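TRAP dicarboxylate transporter-DctP subunit (Desulfovibrio salexigens, PDB 4N6D) probably serves as the periplasmic solute-binding component of a TRAP transporter, capturing a small substrate, perhaps an organic acid, for delivery to its membrane partners. Local coordinates at residues S121-D126 with I334-K339; T115-A120 with K268-H273; M144-P149 with T230-F235. One frame throughout, in Å; residues are numbered along the deposited sequence.

The three contacts trace a path from surface to core. Interaction 1, partly buried and with its centre about 14 Å from that of the chain, joins helix 117-131 to the C-terminal helix through a tyrosine ring and a charged cluster. Interaction 2 holds the start of that same helix against helix 249-285 with hydrogen bonds to one carboxylate. Interaction 3, its centre about 2 Å from that of the chain, is buried and pairs two strand ends by backbone bonds and apolar packing. The contacts also touch one another: S119 OG bonds to E337 OE2, while S117 and S121 reach the backbone of A146, tying the helix to the strand pair.

Interaction 1: residues S121-D126 with I334-K339; sequences SLALWD and IKYEGK
Y336 lays its ring against L122 where helix 117-131 meets helix 322-337, a helix-helix packing that attaches the C-terminal helix to the body of this two-lobed solute-binding fold. The tight half of the contact is apolar. L122 CB stands almost directly over the ring in a CH-pi contact, 3.7 Å from the centroid of the Y336 ring and only 9° off its normal, while L122 CD1 reaches over the CD1-CE1 rim of the same face. The two side chains cross at about a right angle. A123 adds a looser touch through its CB, 4.4 Å from Y336 CD2. On the opposite face of the ring lies K335 CG, from the preceding residue of the tyrosine's own helix, so the aromatic plane is held between a leucine and a lysine methylene.

The other half faces outward and is polar. K335 is exposed, and its CG sits anti to the backbone N (chi1 178°) with an extended chain beyond, which carries the ammonium group past the tyrosine to D126. The acid also receives the phenol: D126 OD2 lies in the plane of the ring at its edge, and the carboxylate is turned 44° against that plane. R260 of helix 249-285 completes the cluster, pairing with D126 OD1 and bonding to Y336 OH, so two basic side chains probably keep the acid ionised. One oxygen takes both donors of this contact, on its syn side but from opposite faces of the carboxylate: Y336 OH lies 2.6 Å from D126 OD2, and K335 NZ lies 3.0 Å from D126 OD2.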
loop_
_atom_site.group_PDB
_atom_site.type_symbol
_atom_site.label_atom_id
_atom_site.label_comp_id
_atom_site.label_asym_id
_atom_site.label_seq_id
_atom_site.Cartn_x
_atom_site.Cartn_y
_atom_site.Cartn_z
ATOM N N SER A 121 -5.570 2.266 4.963
ATOM C CA SER A 121 -6.306 2.875 3.841
ATOM C C SER A 121 -7.190 4.012 4.350
ATOM O O SER A 121 -7.230 5.108 3.767
ATOM C CB SER A 121 -7.177 1.842 3.119
ATOM O OG SER A 121 -6.382 0.888 2.434
ATOM N N LEU A 122 -7.905 3.747 5.433
ATOM C CA LEU A 122 -8.810 4.749 5.964
ATOM C C LEU A 122 -8.030 5.913 6.568
ATOM O O LEU A 122 -8.450 7.065 6.418
ATOM C CB LEU A 122 -9.766 4.148 6.989
ATOM C CG LEU A 122 -10.916 3.361 6.363
ATOM C CD1 LEU A 122 -11.598 2.531 7.392
ATOM C CD2 LEU A 122 -11.861 4.354 5.666
ATOM N N ALA A 123 -6.907 5.625 7.240
ATOM C CA ALA A 123 -6.095 6.711 7.789
ATOM C C ALA A 123 -5.537 7.585 6.671
ATOM O O ALA A 123 -5.519 8.811 6.782
ATOM C CB ALA A 123 -4.961 6.185 8.678
ATOM N N LEU A 124 -5.093 6.960 5.580
ATOM C CA LEU A 124 -4.568 7.711 4.437
ATOM C C LEU A 124 -5.618 8.655 3.837
ATOM O O LEU A 124 -5.326 9.838 3.561
ATOM C CB LEU A 124 -4.036 6.741 3.382
ATOM C CG LEU A 124 -3.518 7.308 2.060
ATOM C CD1 LEU A 124 -2.324 8.237 2.216
ATOM C CD2 LEU A 124 -3.208 6.135 1.197
ATOM N N TRP A 125 -6.820 8.136 3.628
ATOM C CA TRP A 125 -7.915 8.941 3.072
ATOM C C TRP A 125 -8.240 10.106 4.011
ATOM O O TRP A 125 -8.422 11.252 3.564
ATOM C CB TRP A 125 -9.156 8.065 2.842
ATOM C CG TRP A 125 -10.306 8.871 2.380
ATOM C CD1 TRP A 125 -11.404 9.225 3.113
ATOM C CD2 TRP A 125 -10.457 9.493 1.103
ATOM N NE1 TRP A 125 -12.236 10.022 2.365
ATOM C CE2 TRP A 125 -11.686 10.187 1.119
ATOM C CE3 TRP A 125 -9.676 9.523 -0.058
ATOM C CZ2 TRP A 125 -12.146 10.911 0.024
ATOM C CZ3 TRP A 125 -10.148 10.231 -1.156
ATOM C CH2 TRP A 125 -11.368 10.907 -1.109
ATOM N N ASP A 126 -8.326 9.824 5.313
ATOM C CA ASP A 126 -8.590 10.882 6.276
ATOM C C ASP A 126 -7.486 11.946 6.288
ATOM O O ASP A 126 -7.771 13.148 6.411
ATOM C CB ASP A 126 -8.756 10.347 7.705
ATOM C CG ASP A 126 -10.101 9.708 7.958
ATOM O OD1 ASP A 126 -10.999 9.791 7.093
ATOM O OD2 ASP A 126 -10.271 9.175 9.082
ATOM N N ILE A 334 -4.634 4.985 15.716
ATOM C CA ILE A 334 -5.371 4.576 16.901
ATOM C C ILE A 334 -6.885 4.563 16.630
ATOM O O ILE A 334 -7.614 3.688 17.115
ATOM C CB ILE A 334 -5.026 5.476 18.086
ATOM C CG1 ILE A 334 -3.566 5.286 18.453
ATOM C CG2 ILE A 334 -5.875 5.118 19.309
ATOM C CD1 ILE A 334 -3.038 6.294 19.465
ATOM N N LYS A 335 -7.377 5.549 15.896
ATOM C CA LYS A 335 -8.805 5.575 15.570
ATOM C C LYS A 335 -9.263 4.274 14.884
ATOM O O LYS A 335 -10.359 3.770 15.147
ATOM C CB LYS A 335 -9.097 6.768 14.645
ATOM C CG LYS A 335 -10.535 6.903 14.164
ATOM C CD LYS A 335 -10.598 8.139 13.246
ATOM C CE LYS A 335 -11.960 8.394 12.635
ATOM N NZ LYS A 335 -11.812 9.507 11.621
ATOM N N TYR A 336 -8.436 3.740 13.996
ATOM C CA TYR A 336 -8.848 2.611 13.172
ATOM C C TYR A 336 -8.355 1.264 13.671
ATOM O O TYR A 336 -8.887 0.217 13.256
ATOM C CB TYR A 336 -8.445 2.851 11.698
ATOM C CG TYR A 336 -9.277 3.957 11.092
ATOM C CD1 TYR A 336 -10.637 3.804 10.933
ATOM C CD2 TYR A 336 -8.710 5.160 10.695
ATOM C CE1 TYR A 336 -11.415 4.820 10.422
ATOM C CE2 TYR A 336 -9.479 6.186 10.180
ATOM C CZ TYR A 336 -10.838 6.005 10.039
ATOM O OH TYR A 336 -11.614 7.012 9.520
ATOM N N GLU A 337 -7.373 1.283 14.580
ATOM C CA GLU A 337 -6.790 0.044 15.106
ATOM C C GLU A 337 -6.924 -0.078 16.592
ATOM O O GLU A 337 -7.135 -1.173 17.095
ATOM C CB GLU A 337 -5.280 -0.055 14.858
ATOM C CG GLU A 337 -4.850 0.143 13.474
ATOM C CD GLU A 337 -3.422 -0.312 13.198
ATOM O OE1 GLU A 337 -2.641 -0.638 14.128
ATOM O OE2 GLU A 337 -3.096 -0.347 12.005
ATOM N N GLY A 338 -6.775 1.049 17.283
ATOM C CA GLY A 338 -6.505 1.065 18.715
ATOM C C GLY A 338 -6.677 -0.280 19.395
ATOM O O GLY A 338 -7.755 -0.860 19.296
ATOM N N LYS A 339 -5.646 -0.744 20.116
ATOM C CA LYS A 339 -5.730 -2.011 20.870
ATOM C C LYS A 339 -5.962 -1.813 22.355
ATOM O O LYS A 339 -6.284 -2.776 23.059
ATOM C CB LYS A 339 -4.443 -2.840 20.733
ATOM C CG LYS A 339 -4.226 -3.422 19.359
ATOM C CD LYS A 339 -3.792 -2.332 18.438
ATOM C CE LYS A 339 -3.332 -2.870 17.106
ATOM N NZ LYS A 339 -2.660 -1.775 16.441
#

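Interaction 2: residues T115-A120 with K268-H273; sequences TSSTSA and KYMDEH
D271 turns its CG beside the backbone N and anti to the carbonyl carbon (chi1 -71°), aiming the carboxylate at the first residues of helix 117-131; T118 sets OG1 beside its own N (chi1 -62°), so that its hydroxyl and its N-H can converge on one oxygen of that acid. The result is a three-bond grip shared unequally between the two carboxylate oxygens. D271 OD1 accepts from S117 N at 2.9 Å through its syn lone pair, with an N-H...O angle of 157°. D271 OD2 takes two donors from the same face of its plane: T118 N, 2.8 Å from D271 OD2, comes from above that plane, whereas T118 OG1, 2.7 Å from D271 OD2, arrives on the anti side.

Carbon contacts fill in around this polar centre. S116 CB lies 3.3 Å from D271 OD2, and the methylene CG of K268 passes 3.5 Å from T118 OG1 before the lysine runs on to a salt bridge with E264. S117 OG packs against M270 CB and forms its hydrogen bond with A146 O, in the strand pair of interaction 3.

Acid and amides suit each other electrostatically, because the positive end of the helix dipole would probably favour an ionised D271. With S116 at the N-cap, the arrangement is a worked example of a helix N-terminus whose first-turn amides are satisfied by a carboxylate from another helix, here the long helix 249-285.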
loop_
_atom_site.group_PDB
_atom_site.type_symbol
_atom_site.label_atom_id
_atom_site.label_comp_id
_atom_site.label_asym_id
_atom_site.label_seq_id
_atom_site.Cartn_x
_atom_site.Cartn_y
_atom_site.Cartn_z
ATOM N N THR A 115 -1.101 -2.036 11.064
ATOM C CA THR A 115 -1.107 -3.503 11.099
ATOM C C THR A 115 -2.137 -4.125 10.166
ATOM O O THR A 115 -2.362 -5.335 10.202
ATOM C CB THR A 115 -1.383 -4.000 12.527
ATOM O OG1 THR A 115 -2.662 -3.534 12.950
ATOM C CG2 THR A 115 -0.317 -3.490 13.492
ATOM N N SER A 116 -2.762 -3.306 9.324
ATOM C CA SER A 116 -3.719 -3.824 8.351
ATOM C C SER A 116 -3.877 -2.841 7.211
ATOM O O SER A 116 -3.584 -1.649 7.366
ATOM C CB SER A 116 -5.095 -4.100 8.979
ATOM O OG SER A 116 -5.791 -2.897 9.256
ATOM N N SER A 117 -4.343 -3.355 6.076
ATOM C CA SER A 117 -4.658 -2.535 4.914
ATOM C C SER A 117 -5.845 -1.625 5.196
ATOM O O SER A 117 -5.861 -0.470 4.772
ATOM C CB SER A 117 -4.976 -3.445 3.735
ATOM O OG SER A 117 -5.312 -2.671 2.578
ATOM N N THR A 118 -6.820 -2.153 5.946
ATOM C CA THR A 118 -8.026 -1.408 6.254
ATOM C C THR A 118 -7.707 -0.139 7.023
ATOM O O THR A 118 -8.167 0.942 6.645
ATOM C CB THR A 118 -9.052 -2.253 7.032
ATOM O OG1 THR A 118 -9.453 -3.371 6.241
ATOM C CG2 THR A 118 -10.293 -1.450 7.350
ATOM N N SER A 119 -6.917 -0.257 8.094
ATOM C CA SER A 119 -6.627 0.885 8.919
ATOM C C SER A 119 -5.721 1.880 8.208
ATOM O O SER A 119 -5.899 3.075 8.328
ATOM C CB SER A 119 -6.008 0.478 10.261
ATOM O OG SER A 119 -4.830 -0.271 10.055
ATOM N N ALA A 120 -4.757 1.379 7.447
ATOM C CA ALA A 120 -3.878 2.263 6.718
ATOM C C ALA A 120 -4.650 2.972 5.618
ATOM O O ALA A 120 -4.399 4.142 5.355
ATOM C CB ALA A 120 -2.709 1.486 6.138
ATOM N N LYS A 268 -10.453 -3.563 3.174
ATOM C CA LYS A 268 -11.091 -4.778 3.648
ATOM C C LYS A 268 -10.870 -5.940 2.703
ATOM O O LYS A 268 -10.660 -7.082 3.146
ATOM C CB LYS A 268 -12.565 -4.535 3.916
ATOM C CG LYS A 268 -12.744 -3.718 5.188
ATOM C CD LYS A 268 -14.167 -3.533 5.616
ATOM C CE LYS A 268 -14.206 -2.871 6.992
ATOM N NZ LYS A 268 -15.591 -2.470 7.401
ATOM N N TYR A 269 -10.934 -5.663 1.405
ATOM C CA TYR A 269 -10.687 -6.681 0.398
ATOM C C TYR A 269 -9.277 -7.245 0.561
ATOM O O TYR A 269 -9.065 -8.469 0.560
ATOM C CB TYR A 269 -10.861 -6.125 -1.029
ATOM C CG TYR A 269 -10.249 -7.056 -2.022
ATOM C CD1 TYR A 269 -10.938 -8.182 -2.464
ATOM C CD2 TYR A 269 -8.954 -6.861 -2.465
ATOM C CE1 TYR A 269 -10.359 -9.079 -3.343
ATOM C CE2 TYR A 269 -8.362 -7.754 -3.349
ATOM C CZ TYR A 269 -9.069 -8.860 -3.778
ATOM O OH TYR A 269 -8.455 -9.739 -4.660
ATOM N N MET A 270 -8.313 -6.352 0.712
ATOM C CA MET A 270 -6.918 -6.733 0.823
ATOM C C MET A 270 -6.656 -7.521 2.099
ATOM O O MET A 270 -5.988 -8.551 2.058
ATOM C CB MET A 270 -6.043 -5.471 0.782
ATOM C CG MET A 270 -4.561 -5.742 0.765
ATOM S SD MET A 270 -4.064 -6.517 -0.809
ATOM C CE MET A 270 -3.546 -8.098 -0.203
ATOM N N ASP A 271 -7.178 -7.063 3.236
ATOM C CA ASP A 271 -7.022 -7.835 4.472
ATOM C C ASP A 271 -7.655 -9.215 4.377
ATOM O O ASP A 271 -7.117 -10.183 4.896
ATOM C CB ASP A 271 -7.578 -7.065 5.673
ATOM C CG ASP A 271 -6.702 -5.874 6.046
ATOM O OD1 ASP A 271 -5.472 -5.971 5.829
ATOM O OD2 ASP A 271 -7.231 -4.877 6.586
ATOM N N GLU A 272 -8.807 -9.328 3.728
ATOM C CA GLU A 272 -9.427 -10.649 3.574
ATOM C C GLU A 272 -8.622 -11.525 2.612
ATOM O O GLU A 272 -8.501 -12.732 2.799
ATOM C CB GLU A 272 -10.872 -10.483 3.107
ATOM C CG GLU A 272 -11.626 -11.797 2.854
ATOM C CD GLU A 272 -11.824 -12.649 4.097
ATOM O OE1 GLU A 272 -11.835 -12.107 5.232
ATOM O OE2 GLU A 272 -11.978 -13.880 3.929
ATOM N N HIS A 273 -8.054 -10.900 1.593
ATOM C CA HIS A 273 -7.215 -11.592 0.625
ATOM C C HIS A 273 -5.951 -12.136 1.300
ATOM O O HIS A 273 -5.507 -13.257 0.994
ATOM C CB HIS A 273 -6.878 -10.633 -0.517
ATOM C CG HIS A 273 -6.124 -11.263 -1.638
ATOM N ND1 HIS A 273 -6.666 -12.248 -2.437
ATOM C CD2 HIS A 273 -4.867 -11.055 -2.096
ATOM C CE1 HIS A 273 -5.773 -12.619 -3.335
ATOM N NE2 HIS A 273 -4.667 -11.917 -3.143
#

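Interaction 3: residues M144-P149 with T230-F235; sequences MFASAP and TAVYPF
F145 and F235 place two rings on the same side of the strand pair, with planes 22° apart but slid so far that they barely overlap, their centroids 5.3 Å apart. Over one face of the F145 ring comes F235 CB in a CH-pi contact, 3.5 Å from F145 CE1. The F235 ring receives F145 O in its plane at the edge, and F43 of helix 43-58 meets this ring edge-to-face. Y233 has S147 OG near its ring plane, again at the edge.

Beneath the rings, F145 and F235 form an antiparallel hydrogen-bonded pair, with F235 N 2.8 Å from F145 O and F145 N 3.1 Å from F235 O. A146 and P234 follow as a non-hydrogen-bonded pair on the other face, where A146 CB touches V232 CG2. Beyond them S147 N still donates to Y233 O, but the return bond uses a side chain. S147 OG, between its backbone N and carbonyl carbon (chi1 72°), accepts from Y233 N at 2.9 Å, nearly straight (172°), and donates to A148 O. S147 O, buried under V232 CG1, has no polar partner in the model.

One chain leaves the five-stranded sheet here, 139-146 leading to 151-154, and the other returns, 224-226 leading into 234-240. Such paired interdomain crossings are characteristic of the hinge in periplasmic binding proteins of the TRAP family.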
loop_
_atom_site.group_PDB
_atom_site.type_symbol
_atom_site.label_atom_id
_atom_site.label_comp_id
_atom_site.label_asym_id
_atom_site.label_seq_id
_atom_site.Cartn_x
_atom_site.Cartn_y
_atom_site.Cartn_z
ATOM N N MET A 144 -8.184 6.865 -2.140
ATOM C CA MET A 144 -6.823 6.447 -1.828
ATOM C C MET A 144 -6.927 5.167 -1.042
ATOM O O MET A 144 -7.963 4.873 -0.446
ATOM C CB MET A 144 -6.085 7.486 -1.003
ATOM C CG MET A 144 -5.973 8.822 -1.730
ATOM S SD MET A 144 -5.119 10.015 -0.724
ATOM C CE MET A 144 -3.432 9.594 -1.136
ATOM N N PHE A 145 -5.849 4.393 -1.051
ATOM C CA PHE A 145 -5.793 3.173 -0.260
ATOM C C PHE A 145 -4.352 2.711 -0.123
ATOM O O PHE A 145 -3.460 3.281 -0.718
ATOM C CB PHE A 145 -6.656 2.073 -0.878
ATOM C CG PHE A 145 -6.383 1.833 -2.323
ATOM C CD1 PHE A 145 -5.308 1.070 -2.722
ATOM C CD2 PHE A 145 -7.221 2.359 -3.290
ATOM C CE1 PHE A 145 -5.050 0.857 -4.082
ATOM C CE2 PHE A 145 -6.973 2.142 -4.649
ATOM C CZ PHE A 145 -5.887 1.405 -5.038
ATOM N N ALA A 146 -4.145 1.692 0.686
ATOM C CA ALA A 146 -2.807 1.190 0.972
ATOM C C ALA A 146 -2.778 -0.316 0.877
ATOM O O ALA A 146 -3.783 -0.997 1.110
ATOM C CB ALA A 146 -2.354 1.603 2.364
ATOM N N SER A 147 -1.595 -0.846 0.570
ATOM C CA SER A 147 -1.367 -2.277 0.620
ATOM C C SER A 147 -1.486 -2.796 2.057
ATOM O O SER A 147 -1.618 -2.018 2.999
ATOM C CB SER A 147 0.031 -2.561 0.102
ATOM O OG SER A 147 1.003 -2.139 1.052
ATOM N N ALA A 148 -1.431 -4.113 2.218
ATOM C CA ALA A 148 -1.225 -4.721 3.517
ATOM C C ALA A 148 0.218 -4.484 3.906
ATOM O O ALA A 148 1.056 -4.179 3.047
ATOM C CB ALA A 148 -1.511 -6.206 3.466
ATOM N N PRO A 149 0.522 -4.603 5.200
ATOM C CA PRO A 149 1.888 -4.334 5.631
ATOM C C PRO A 149 2.889 -5.341 5.101
ATOM O O PRO A 149 2.549 -6.495 4.828
ATOM C CB PRO A 149 1.797 -4.441 7.169
ATOM C CG PRO A 149 0.385 -4.105 7.461
ATOM C CD PRO A 149 -0.395 -4.729 6.347
ATOM N N THR A 230 5.808 -3.894 8.922
ATOM C CA THR A 230 6.836 -2.869 8.785
ATOM C C THR A 230 6.325 -1.550 8.203
ATOM O O THR A 230 6.494 -0.494 8.800
ATOM C CB THR A 230 8.025 -3.423 8.004
ATOM O OG1 THR A 230 8.615 -4.466 8.782
ATOM C CG2 THR A 230 9.054 -2.345 7.772
ATOM N N ALA A 231 5.690 -1.611 7.048
ATOM C CA ALA A 231 5.238 -0.408 6.367
ATOM C C ALA A 231 4.232 -0.875 5.333
ATOM O O ALA A 231 4.223 -2.050 4.974
ATOM C CB ALA A 231 6.408 0.299 5.660
ATOM N N VAL A 232 3.464 0.074 4.797
ATOM C CA VAL A 232 2.572 -0.179 3.671
ATOM C C VAL A 232 2.973 0.701 2.479
ATOM O O VAL A 232 3.806 1.603 2.601
ATOM C CB VAL A 232 1.084 0.130 4.027
ATOM C CG1 VAL A 232 0.583 -0.701 5.218
ATOM C CG2 VAL A 232 0.906 1.612 4.319
ATOM N N TYR A 233 2.393 0.409 1.324
ATOM C CA TYR A 233 2.513 1.240 0.139
ATOM C C TYR A 233 1.201 1.970 -0.102
ATOM O O TYR A 233 0.169 1.322 -0.271
ATOM C CB TYR A 233 2.817 0.389 -1.099
ATOM C CG TYR A 233 4.135 -0.316 -1.004
ATOM C CD1 TYR A 233 5.316 0.337 -1.323
ATOM C CD2 TYR A 233 4.199 -1.622 -0.576
ATOM C CE1 TYR A 233 6.536 -0.304 -1.208
ATOM C CE2 TYR A 233 5.411 -2.273 -0.461
ATOM C CZ TYR A 233 6.570 -1.612 -0.782
ATOM O OH TYR A 233 7.782 -2.261 -0.672
ATOM N N PRO A 234 1.240 3.305 -0.118
ATOM C CA PRO A 234 0.038 4.088 -0.392
ATOM C C PRO A 234 -0.193 4.342 -1.894
ATOM O O PRO A 234 0.754 4.503 -2.681
ATOM C CB PRO A 234 0.322 5.411 0.309
ATOM C CG PRO A 234 1.815 5.570 0.191
ATOM C CD PRO A 234 2.377 4.171 0.249
ATOM N N PHE A 235 -1.473 4.411 -2.248
ATOM C CA PHE A 235 -1.905 4.621 -3.630
ATOM C C PHE A 235 -2.934 5.734 -3.672
ATOM O O PHE A 235 -3.685 5.925 -2.712
ATOM C CB PHE A 235 -2.606 3.365 -4.165
ATOM C CG PHE A 235 -1.712 2.164 -4.324
ATOM C CD1 PHE A 235 -1.350 1.386 -3.229
ATOM C CD2 PHE A 235 -1.258 1.795 -5.567
ATOM C CE1 PHE A 235 -0.542 0.296 -3.377
ATOM C CE2 PHE A 235 -0.447 0.685 -5.726
ATOM C CZ PHE A 235 -0.087 -0.061 -4.619
#